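Long-range contacts in ulvan Lyase-PL25 (Pseudoalteromonas sp. PLSV, PDB 5UAM), which cleaves ulvan, the sulfated cell-wall polysaccharide of green seaweeds, as a beta-propeller lyase of polysaccharide lyase family 25: residues V26-D31 with K440-G445; Q229-I234 with F266-G271; N372-T377 with W389-D394. All coordinates share one frame; numbering follows the deposited sequence.

Contact 1: V26-D31 with K440-G445; sequences VGYFAD and KMYLVG
The carbonyl of Met-441 takes the backbone N-H of Phe-29, with N to O at 2.9 Å. The return bond runs from Met-441 N to Ala-30 O, also 2.9 Å. A water extends the pairing where the chains part: it donates to Gly-27 O and accepts from Leu-443 N.

The side chains lie across each other in layers. The ring of Tyr-28 has Val-26 CG2 over one face and the aliphatic chain of Lys-440 over the other. Lys-440 CD sits 3.7 Å from the centroid of the Tyr-28 ring. The lysine is extended at chi2 and chi3 (180° and 179°), which lays CD and CE along the Tyr-28 ring; the bend at chi4 sets only the direction of NZ. The ammonium is farther off and adds at most a weak cation-pi attraction. Tyr-28 CB in turn rests over the face of the Tyr-442 ring. The edge of Tyr-28 is turned to that face, an offset edge-to-face pair with planes at 67°. Tyr-442 OH is held by Glu-432. Phe-29 CZ meets Met-441 CB at 3.6 Å, and that CB lies over the rim of the phenylalanine face. Trp-76 meets the same ring.

Strand 30-33, from the N-terminal end, thus pairs with strand 439-444, near the C-terminal end, in one four-stranded sheet. This is the ring closure known from beta-propellers. Two backbone bonds and one water give the polar part. Most of the remaining contact is CH-pi and apolar packing, so the closure relies heavily on aromatic side chains.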
loop_
_atom_site.group_PDB
_atom_site.type_symbol
_atom_site.label_atom_id
_atom_site.label_comp_id
_atom_site.label_asym_id
_atom_site.label_seq_id
_atom_site.Cartn_x
_atom_site.Cartn_y
_atom_site.Cartn_z
ATOM N N VAL A 26 4.943 -10.395 25.366
ATOM C CA VAL A 26 5.429 -10.873 24.079
ATOM C C VAL A 26 5.444 -9.709 23.094
ATOM O O VAL A 26 4.771 -8.690 23.270
ATOM C CB VAL A 26 4.619 -12.081 23.544
ATOM C CG1 VAL A 26 4.786 -13.277 24.474
ATOM C CG2 VAL A 26 3.160 -11.740 23.389
ATOM N N GLY A 27 6.215 -9.874 22.016
ATOM C CA GLY A 27 6.382 -8.788 21.058
ATOM C C GLY A 27 5.247 -8.609 20.074
ATOM O O GLY A 27 5.158 -7.565 19.412
ATOM N N TYR A 28 4.381 -9.611 19.943
ATOM C CA TYR A 28 3.310 -9.617 18.973
ATOM C C TYR A 28 1.976 -9.383 19.675
ATOM O O TYR A 28 1.800 -9.763 20.837
ATOM C CB TYR A 28 3.311 -10.929 18.173
ATOM C CG TYR A 28 3.322 -12.173 19.028
ATOM C CD1 TYR A 28 4.498 -12.679 19.536
ATOM C CD2 TYR A 28 2.147 -12.852 19.310
ATOM C CE1 TYR A 28 4.503 -13.826 20.329
ATOM C CE2 TYR A 28 2.140 -13.985 20.082
ATOM C CZ TYR A 28 3.322 -14.481 20.590
ATOM O OH TYR A 28 3.374 -15.621 21.384
ATOM N N PHE A 29 1.051 -8.748 18.961
ATOM C CA PHE A 29 -0.260 -8.424 19.503
ATOM C C PHE A 29 -1.364 -9.340 18.992
ATOM O O PHE A 29 -2.477 -9.282 19.516
ATOM C CB PHE A 29 -0.626 -6.957 19.221
ATOM C CG PHE A 29 -0.826 -6.642 17.756
ATOM C CD1 PHE A 29 -2.052 -6.848 17.147
ATOM C CD2 PHE A 29 0.208 -6.122 17.000
ATOM C CE1 PHE A 29 -2.230 -6.581 15.810
ATOM C CE2 PHE A 29 0.032 -5.839 15.652
ATOM C CZ PHE A 29 -1.191 -6.083 15.056
ATOM N N ALA A 30 -1.073 -10.179 17.996
ATOM C CA ALA A 30 -2.001 -11.159 17.462
ATOM C C ALA A 30 -1.184 -12.242 16.777
ATOM O O ALA A 30 -0.032 -12.025 16.393
ATOM C CB ALA A 30 -2.969 -10.524 16.458
ATOM N N ASP A 31 -1.794 -13.416 16.622
ATOM C CA ASP A 31 -1.080 -14.553 16.047
ATOM C C ASP A 31 -1.914 -15.312 15.020
ATOM O O ASP A 31 -1.709 -16.510 14.823
ATOM C CB ASP A 31 -0.585 -15.500 17.135
ATOM C CG ASP A 31 -1.702 -16.075 17.977
ATOM O OD1 ASP A 31 -2.877 -15.758 17.728
ATOM O OD2 ASP A 31 -1.372 -16.873 18.878
ATOM N N LYS A 440 2.300 -14.223 13.266
ATOM C CA LYS A 440 2.413 -13.269 14.359
ATOM C C LYS A 440 2.567 -11.852 13.827
ATOM O O LYS A 440 3.316 -11.593 12.871
ATOM C CB LYS A 440 3.576 -13.632 15.276
ATOM C CG LYS A 440 3.327 -14.919 16.020
ATOM C CD LYS A 440 4.513 -15.257 16.923
ATOM C CE LYS A 440 4.296 -16.540 17.704
ATOM N NZ LYS A 440 4.381 -17.736 16.828
ATOM N N MET A 441 1.806 -10.948 14.432
ATOM C CA MET A 441 1.679 -9.559 14.008
ATOM C C MET A 441 2.320 -8.657 15.052
ATOM O O MET A 441 2.059 -8.806 16.259
ATOM C CB MET A 441 0.205 -9.210 13.882
ATOM C CG MET A 441 -0.600 -10.106 12.964
ATOM S SD MET A 441 0.040 -10.158 11.276
ATOM C CE MET A 441 0.021 -8.406 10.860
ATOM N N TYR A 442 3.118 -7.705 14.591
ATOM C CA TYR A 442 3.894 -6.840 15.460
ATOM C C TYR A 442 3.669 -5.381 15.103
ATOM O O TYR A 442 3.627 -5.021 13.929
ATOM C CB TYR A 442 5.386 -7.111 15.342
ATOM C CG TYR A 442 5.828 -8.535 15.654
ATOM C CD1 TYR A 442 5.555 -9.578 14.784
ATOM C CD2 TYR A 442 6.524 -8.827 16.822
ATOM C CE1 TYR A 442 5.985 -10.882 15.062
ATOM C CE2 TYR A 442 6.959 -10.127 17.103
ATOM C CZ TYR A 442 6.666 -11.149 16.226
ATOM O OH TYR A 442 7.084 -12.431 16.519
ATOM N N LEU A 443 3.605 -4.539 16.124
ATOM C CA LEU A 443 3.605 -3.085 15.961
ATOM C C LEU A 443 4.953 -2.592 16.462
ATOM O O LEU A 443 5.305 -2.818 17.627
ATOM C CB LEU A 443 2.463 -2.474 16.774
ATOM C CG LEU A 443 2.375 -0.949 16.862
ATOM C CD1 LEU A 443 2.212 -0.361 15.471
ATOM C CD2 LEU A 443 1.247 -0.524 17.787
ATOM N N VAL A 444 5.727 -1.939 15.597
ATOM C CA VAL A 444 7.091 -1.558 15.933
ATOM C C VAL A 444 7.276 -0.053 15.859
ATOM O O VAL A 444 6.604 0.648 15.094
ATOM C CB VAL A 444 8.176 -2.256 15.087
ATOM C CG1 VAL A 444 8.065 -3.760 15.229
ATOM C CG2 VAL A 444 8.097 -1.834 13.626
ATOM N N GLY A 445 8.226 0.427 16.654
ATOM C CA GLY A 445 8.619 1.828 16.641
ATOM C C GLY A 445 10.090 2.063 16.369
ATOM O O GLY A 445 10.721 1.366 15.562
HETATM O O HOH W 1 3.363 -5.672 18.756
#

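Contact 2: Q229-I234 with F266-G271; sequences QGDNII and FNTKTG
Asp-231 O is gripped twice by Thr-268, through the backbone N at 2.9 Å and through OG1 at 2.7 Å. The hydroxyl reaches it because OG1 stands between the backbone N and the carbonyl carbon of its own residue (chi1 67°). The same turn of the side chain puts Thr-268 CG2 3.7 Å from Ile-233 CD1.

The tight side is the buried face of Ile-233 and Phe-266. Their backbones exchange two bonds, N to O each way. The side chains run side by side, with Ile-233 CD1 4.1 Å from Phe-266 CD2. Thr-268 CG2 covers the rim of one face of the phenylalanine ring.

The other face is polar and looser. Asn-232 and Asn-267 are partly exposed and share no bond. Asn-232 OD1 lies 3.3 Å from Asn-267 CA, and the amide planes are 80° apart. Asn-267 OD1 turns to its own chain. It accepts from Lys-269 N in an Asx turn and from Thr-270 N, above the carbonyl plane. An alanine at Asn-267 would remove this acceptor and would probably leave both N-H groups without their mate. At the solvent edge Asp-231 OD2 and Lys-269 NZ are 6.5 Å apart, not in contact.

The contact joins the ends of neighbouring antiparallel strands 232-243 and 258-267. Strand 175-180 packs against the apolar face through Phe-178 and Tyr-176, Trp-273 stacks on Phe-266, and strand 303-311 touches Ile-234.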
loop_
_atom_site.group_PDB
_atom_site.type_symbol
_atom_site.label_atom_id
_atom_site.label_comp_id
_atom_site.label_asym_id
_atom_site.label_seq_id
_atom_site.Cartn_x
_atom_site.Cartn_y
_atom_site.Cartn_z
ATOM N N GLN A 229 0.999 18.271 0.616
ATOM C CA GLN A 229 0.850 19.391 1.520
ATOM C C GLN A 229 -0.398 20.170 1.134
ATOM O O GLN A 229 -0.863 20.094 -0.007
ATOM C CB GLN A 229 2.141 20.228 1.551
ATOM C CG GLN A 229 3.264 19.409 2.251
ATOM C CD GLN A 229 4.690 19.878 1.992
ATOM O OE1 GLN A 229 4.906 20.941 1.430
ATOM N NE2 GLN A 229 5.679 19.074 2.428
ATOM N N GLY A 230 -0.985 20.827 2.128
ATOM C CA GLY A 230 -2.170 21.634 1.876
ATOM C C GLY A 230 -3.343 20.750 1.516
ATOM O O GLY A 230 -3.658 19.774 2.207
ATOM N N ASP A 231 -3.999 21.079 0.408
ATOM C CA ASP A 231 -5.118 20.280 -0.069
ATOM C C ASP A 231 -4.724 19.362 -1.212
ATOM O O ASP A 231 -5.588 18.920 -1.968
ATOM C CB ASP A 231 -6.288 21.180 -0.453
ATOM C CG ASP A 231 -6.864 21.908 0.747
ATOM O OD1 ASP A 231 -7.004 21.284 1.837
ATOM O OD2 ASP A 231 -7.148 23.102 0.598
ATOM N N ASN A 232 -3.448 19.001 -1.311
ATOM C CA ASN A 232 -2.984 18.144 -2.388
ATOM C C ASN A 232 -2.823 16.696 -1.943
ATOM O O ASN A 232 -2.483 16.401 -0.793
ATOM C CB ASN A 232 -1.639 18.630 -2.912
ATOM C CG ASN A 232 -1.732 20.007 -3.497
ATOM O OD1 ASN A 232 -2.654 20.288 -4.254
ATOM N ND2 ASN A 232 -0.814 20.888 -3.114
ATOM N N ILE A 233 -3.090 15.804 -2.890
ATOM C CA ILE A 233 -2.774 14.385 -2.821
ATOM C C ILE A 233 -1.710 14.119 -3.873
ATOM O O ILE A 233 -1.758 14.687 -4.967
ATOM C CB ILE A 233 -4.050 13.556 -3.076
ATOM C CG1 ILE A 233 -4.971 13.655 -1.850
ATOM C CG2 ILE A 233 -3.732 12.098 -3.464
ATOM C CD1 ILE A 233 -6.360 13.063 -2.074
ATOM N N ILE A 234 -0.730 13.287 -3.546
ATOM C CA ILE A 234 0.363 12.978 -4.458
ATOM C C ILE A 234 0.286 11.503 -4.826
ATOM O O ILE A 234 -0.181 10.676 -4.035
ATOM C CB ILE A 234 1.742 13.356 -3.874
ATOM C CG1 ILE A 234 2.037 12.625 -2.575
ATOM C CG2 ILE A 234 1.834 14.880 -3.719
ATOM C CD1 ILE A 234 3.473 12.815 -2.098
ATOM N N PHE A 266 -2.664 15.987 -7.213
ATOM C CA PHE A 266 -4.100 16.215 -7.321
ATOM C C PHE A 266 -4.455 17.295 -6.312
ATOM O O PHE A 266 -4.322 17.090 -5.103
ATOM C CB PHE A 266 -4.793 14.887 -7.004
ATOM C CG PHE A 266 -6.298 14.937 -6.840
ATOM C CD1 PHE A 266 -7.106 15.895 -7.434
ATOM C CD2 PHE A 266 -6.894 13.966 -6.067
ATOM C CE1 PHE A 266 -8.502 15.862 -7.252
ATOM C CE2 PHE A 266 -8.274 13.929 -5.885
ATOM C CZ PHE A 266 -9.066 14.861 -6.457
ATOM N N ASN A 267 -4.892 18.449 -6.798
ATOM C CA ASN A 267 -5.374 19.509 -5.926
ATOM C C ASN A 267 -6.846 19.236 -5.641
ATOM O O ASN A 267 -7.690 19.354 -6.530
ATOM C CB ASN A 267 -5.173 20.863 -6.593
ATOM C CG ASN A 267 -5.625 22.020 -5.724
ATOM O OD1 ASN A 267 -6.642 21.950 -5.030
ATOM N ND2 ASN A 267 -4.874 23.110 -5.779
ATOM N N THR A 268 -7.154 18.828 -4.405
ATOM C CA THR A 268 -8.527 18.435 -4.108
ATOM C C THR A 268 -9.484 19.610 -4.003
ATOM O O THR A 268 -10.698 19.389 -4.036
ATOM C CB THR A 268 -8.608 17.626 -2.809
ATOM O OG1 THR A 268 -8.260 18.461 -1.687
ATOM C CG2 THR A 268 -7.735 16.407 -2.869
ATOM N N LYS A 269 -8.985 20.846 -3.885
ATOM C CA LYS A 269 -9.870 22.000 -3.832
ATOM C C LYS A 269 -10.341 22.380 -5.228
ATOM O O LYS A 269 -11.532 22.631 -5.439
ATOM C CB LYS A 269 -9.143 23.162 -3.158
ATOM C CG LYS A 269 -9.957 24.449 -3.056
ATOM C CD LYS A 269 -9.151 25.577 -2.417
ATOM C CE LYS A 269 -8.057 26.133 -3.341
ATOM N NZ LYS A 269 -8.548 27.163 -4.315
ATOM N N THR A 270 -9.435 22.384 -6.200
ATOM C CA THR A 270 -9.801 22.758 -7.562
ATOM C C THR A 270 -10.190 21.562 -8.419
ATOM O O THR A 270 -10.869 21.738 -9.440
ATOM C CB THR A 270 -8.626 23.450 -8.247
ATOM O OG1 THR A 270 -7.552 22.511 -8.398
ATOM C CG2 THR A 270 -8.137 24.631 -7.436
ATOM N N GLY A 271 -9.777 20.362 -8.034
ATOM C CA GLY A 271 -10.028 19.166 -8.807
ATOM C C GLY A 271 -8.978 18.862 -9.850
ATOM O O GLY A 271 -9.014 17.775 -10.439
#

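Contact 3: N372-T377 with W389-D394; sequences NIRYLT and WWQSHD
The indole of Trp-389 is sandwiched between Arg-374 and Leu-376. The guanidinium of Arg-374 lies flat on one face, with planes 12° apart. Its CZ is 3.6 Å from the centroid of the six-membered ring, a close cation-pi stack, and NH2 lies over the middle of the indole. Leu-376 CD1 covers the opposite face, 3.8 Å from the centroid of the five-membered ring. The arginine chain bends at chi3 (84°), which folds the guanidinium over the ring. Glu-446 forms a salt bridge with NH2 of Arg-374.

Beyond the stack, Gln-391 OE1 is 3.1 Å from Arg-374 CG. The amide nitrogen of Gln-391 points to the open end of the hairpin, away from its turn. In the conformer given it donates to Asn-372 OD1 at 2.8 Å, from above the carbonyl plane. It also donates to Ser-392 O. That oxygen accepts Ile-373 N too, and the two donors come from opposite faces of its plane.

The backbone pairing is antiparallel. Ile-373 pairs with Ser-392, and Tyr-375 with Trp-390, through two bonds each. Trp-390 N to Tyr-375 O is 2.8 Å. On the face that carries Tyr-375, its side chain packs against Ala-320 of strand 317-324 and its OH bonds to His-339.

These are the two middle strands of a four-stranded propeller sheet, 373-381 and 384-392. One face combines a charged stack with apolar cover, and the amide network lies at the open end. A second conformer of Arg-374 is deposited, so the stack may not be its sole position. Glu-446 would probably offset part of the arginine charge.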
loop_
_atom_site.group_PDB
_atom_site.type_symbol
_atom_site.label_atom_id
_atom_site.label_comp_id
_atom_site.label_asym_id
_atom_site.label_seq_id
_atom_site.Cartn_x
_atom_site.Cartn_y
_atom_site.Cartn_z
ATOM N N ASN A 372 17.933 14.449 3.859
ATOM C CA ASN A 372 17.827 13.578 5.030
ATOM C C ASN A 372 16.637 12.646 4.834
ATOM O O ASN A 372 15.477 13.062 4.961
ATOM C CB ASN A 372 17.656 14.422 6.294
ATOM C CG ASN A 372 17.541 13.579 7.560
ATOM O OD1 ASN A 372 17.053 12.449 7.534
ATOM N ND2 ASN A 372 17.983 14.141 8.684
ATOM N N ILE A 373 16.925 11.382 4.520
ATOM C CA ILE A 373 15.909 10.370 4.267
ATOM C C ILE A 373 16.196 9.147 5.125
ATOM O O ILE A 373 17.342 8.702 5.207
ATOM C CB ILE A 373 15.950 9.979 2.782
ATOM C CG1 ILE A 373 15.750 11.213 1.891
ATOM C CG2 ILE A 373 14.926 8.905 2.478
ATOM C CD1 ILE A 373 16.718 11.265 0.743
ATOM N N ARG A 374 15.158 8.603 5.759
ATOM C CA ARG A 374 15.270 7.395 6.575
ATOM C C ARG A 374 14.263 6.381 6.071
ATOM O O ARG A 374 13.070 6.686 5.992
ATOM C CB ARG A 374 14.899 7.654 8.039
ATOM C CG ARG A 374 15.832 8.469 8.877
ATOM C CD ARG A 374 15.150 8.720 10.224
ATOM N NE ARG A 374 15.318 7.620 11.162
ATOM C CZ ARG A 374 14.459 7.303 12.135
ATOM N NH1 ARG A 374 13.323 7.968 12.296
ATOM N NH2 ARG A 374 14.736 6.304 12.942
ATOM N N TYR A 375 14.726 5.180 5.748
ATOM C CA TYR A 375 13.843 4.068 5.427
ATOM C C TYR A 375 13.765 3.127 6.611
ATOM O O TYR A 375 14.772 2.874 7.280
ATOM C CB TYR A 375 14.390 3.241 4.264
ATOM C CG TYR A 375 14.024 3.748 2.891
ATOM C CD1 TYR A 375 14.727 4.786 2.308
ATOM C CD2 TYR A 375 12.969 3.196 2.187
ATOM C CE1 TYR A 375 14.384 5.260 1.058
ATOM C CE2 TYR A 375 12.621 3.646 0.931
ATOM C CZ TYR A 375 13.325 4.686 0.368
ATOM O OH TYR A 375 12.965 5.136 -0.890
ATOM N N LEU A 376 12.579 2.595 6.845
ATOM C CA LEU A 376 12.426 1.397 7.659
ATOM C C LEU A 376 12.144 0.290 6.646
ATOM O O LEU A 376 11.094 0.284 5.985
ATOM C CB LEU A 376 11.320 1.577 8.694
ATOM C CG LEU A 376 11.158 0.443 9.701
ATOM C CD1 LEU A 376 12.476 0.074 10.360
ATOM C CD2 LEU A 376 10.150 0.834 10.784
ATOM N N THR A 377 13.130 -0.585 6.453
ATOM C CA THR A 377 13.118 -1.512 5.333
ATOM C C THR A 377 13.318 -2.937 5.814
ATOM O O THR A 377 14.059 -3.194 6.767
ATOM C CB THR A 377 14.154 -1.097 4.273
ATOM O OG1 THR A 377 14.343 -2.141 3.303
ATOM C CG2 THR A 377 15.443 -0.805 4.901
ATOM N N TRP A 389 16.405 0.362 10.225
ATOM C CA TRP A 389 16.449 1.730 9.726
ATOM C C TRP A 389 17.699 1.942 8.882
ATOM O O TRP A 389 18.800 1.530 9.259
ATOM C CB TRP A 389 16.491 2.705 10.898
ATOM C CG TRP A 389 15.187 2.822 11.658
ATOM C CD1 TRP A 389 14.862 2.209 12.822
ATOM C CD2 TRP A 389 14.036 3.590 11.275
ATOM N NE1 TRP A 389 13.578 2.553 13.199
ATOM C CE2 TRP A 389 13.062 3.413 12.273
ATOM C CE3 TRP A 389 13.757 4.435 10.204
ATOM C CZ2 TRP A 389 11.817 4.040 12.225
ATOM C CZ3 TRP A 389 12.512 5.060 10.156
ATOM C CH2 TRP A 389 11.565 4.855 11.165
ATOM N N TRP A 390 17.529 2.607 7.742
ATOM C CA TRP A 390 18.627 2.991 6.862
ATOM C C TRP A 390 18.555 4.491 6.625
ATOM O O TRP A 390 17.500 5.006 6.237
ATOM C CB TRP A 390 18.524 2.241 5.533
ATOM C CG TRP A 390 18.809 0.777 5.699
ATOM C CD1 TRP A 390 18.004 -0.149 6.287
ATOM C CD2 TRP A 390 19.988 0.087 5.287
ATOM N NE1 TRP A 390 18.606 -1.377 6.264
ATOM C CE2 TRP A 390 19.827 -1.269 5.658
ATOM C CE3 TRP A 390 21.159 0.474 4.636
ATOM C CZ2 TRP A 390 20.800 -2.229 5.409
ATOM C CZ3 TRP A 390 22.135 -0.482 4.398
ATOM C CH2 TRP A 390 21.947 -1.820 4.782
ATOM N N GLN A 391 19.668 5.185 6.856
ATOM C CA GLN A 391 19.708 6.643 6.884
ATOM C C GLN A 391 20.627 7.166 5.787
ATOM O O GLN A 391 21.767 6.711 5.648
ATOM C CB GLN A 391 20.223 7.133 8.238
ATOM C CG GLN A 391 20.518 8.632 8.306
ATOM C CD GLN A 391 19.296 9.450 8.638
ATOM O OE1 GLN A 391 18.717 9.309 9.712
ATOM N NE2 GLN A 391 18.904 10.330 7.725
ATOM N N SER A 392 20.146 8.156 5.051
ATOM C CA SER A 392 20.965 8.905 4.114
ATOM C C SER A 392 21.013 10.354 4.560
ATOM O O SER A 392 20.015 10.899 5.041
ATOM C CB SER A 392 20.382 8.850 2.701
ATOM O OG SER A 392 21.115 9.694 1.814
ATOM N N HIS A 393 22.179 10.981 4.371
ATOM C CA HIS A 393 22.323 12.422 4.531
ATOM C C HIS A 393 22.776 13.106 3.247
ATOM O O HIS A 393 23.170 14.279 3.288
ATOM C CB HIS A 393 23.294 12.753 5.665
ATOM C CG HIS A 393 22.773 12.390 7.016
ATOM N ND1 HIS A 393 21.745 13.081 7.621
ATOM C CD2 HIS A 393 23.123 11.402 7.874
ATOM C CE1 HIS A 393 21.491 12.542 8.800
ATOM N NE2 HIS A 393 22.309 11.517 8.976
ATOM N N ASP A 394 22.730 12.405 2.115
ATOM C CA ASP A 394 23.128 12.964 0.829
ATOM C C ASP A 394 22.012 12.849 -0.202
ATOM O O ASP A 394 22.269 12.715 -1.400
ATOM C CB ASP A 394 24.438 12.353 0.329
ATOM C CG ASP A 394 24.348 10.854 0.038
ATOM O OD1 ASP A 394 23.264 10.233 0.133
ATOM O OD2 ASP A 394 25.414 10.289 -0.288
#

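Overall arrangement
All three contacts join antiparallel neighbours in the propeller sheets, but over different spans. Contact 1 ties the two ends of the chain, and the others are nested inside its loop. Contact 3 links the arms of a hairpin; contact 2 precedes it along the chain. Contact 3 is the most buried and covers the most surface. Contacts 1 and 2 are partly buried, and contact 2 ends in turns with exposed residues. Their chemistry follows: aromatic CH-pi layers in 1, backbone and Asx-turn bonds beside a small apolar face in 2, an indole between arginine and leucine in 3. Contacts 1 and 3 touch at Gly-445 and Trp-389; contacts 1 and 2 sit across the propeller, about 35 Å between centres.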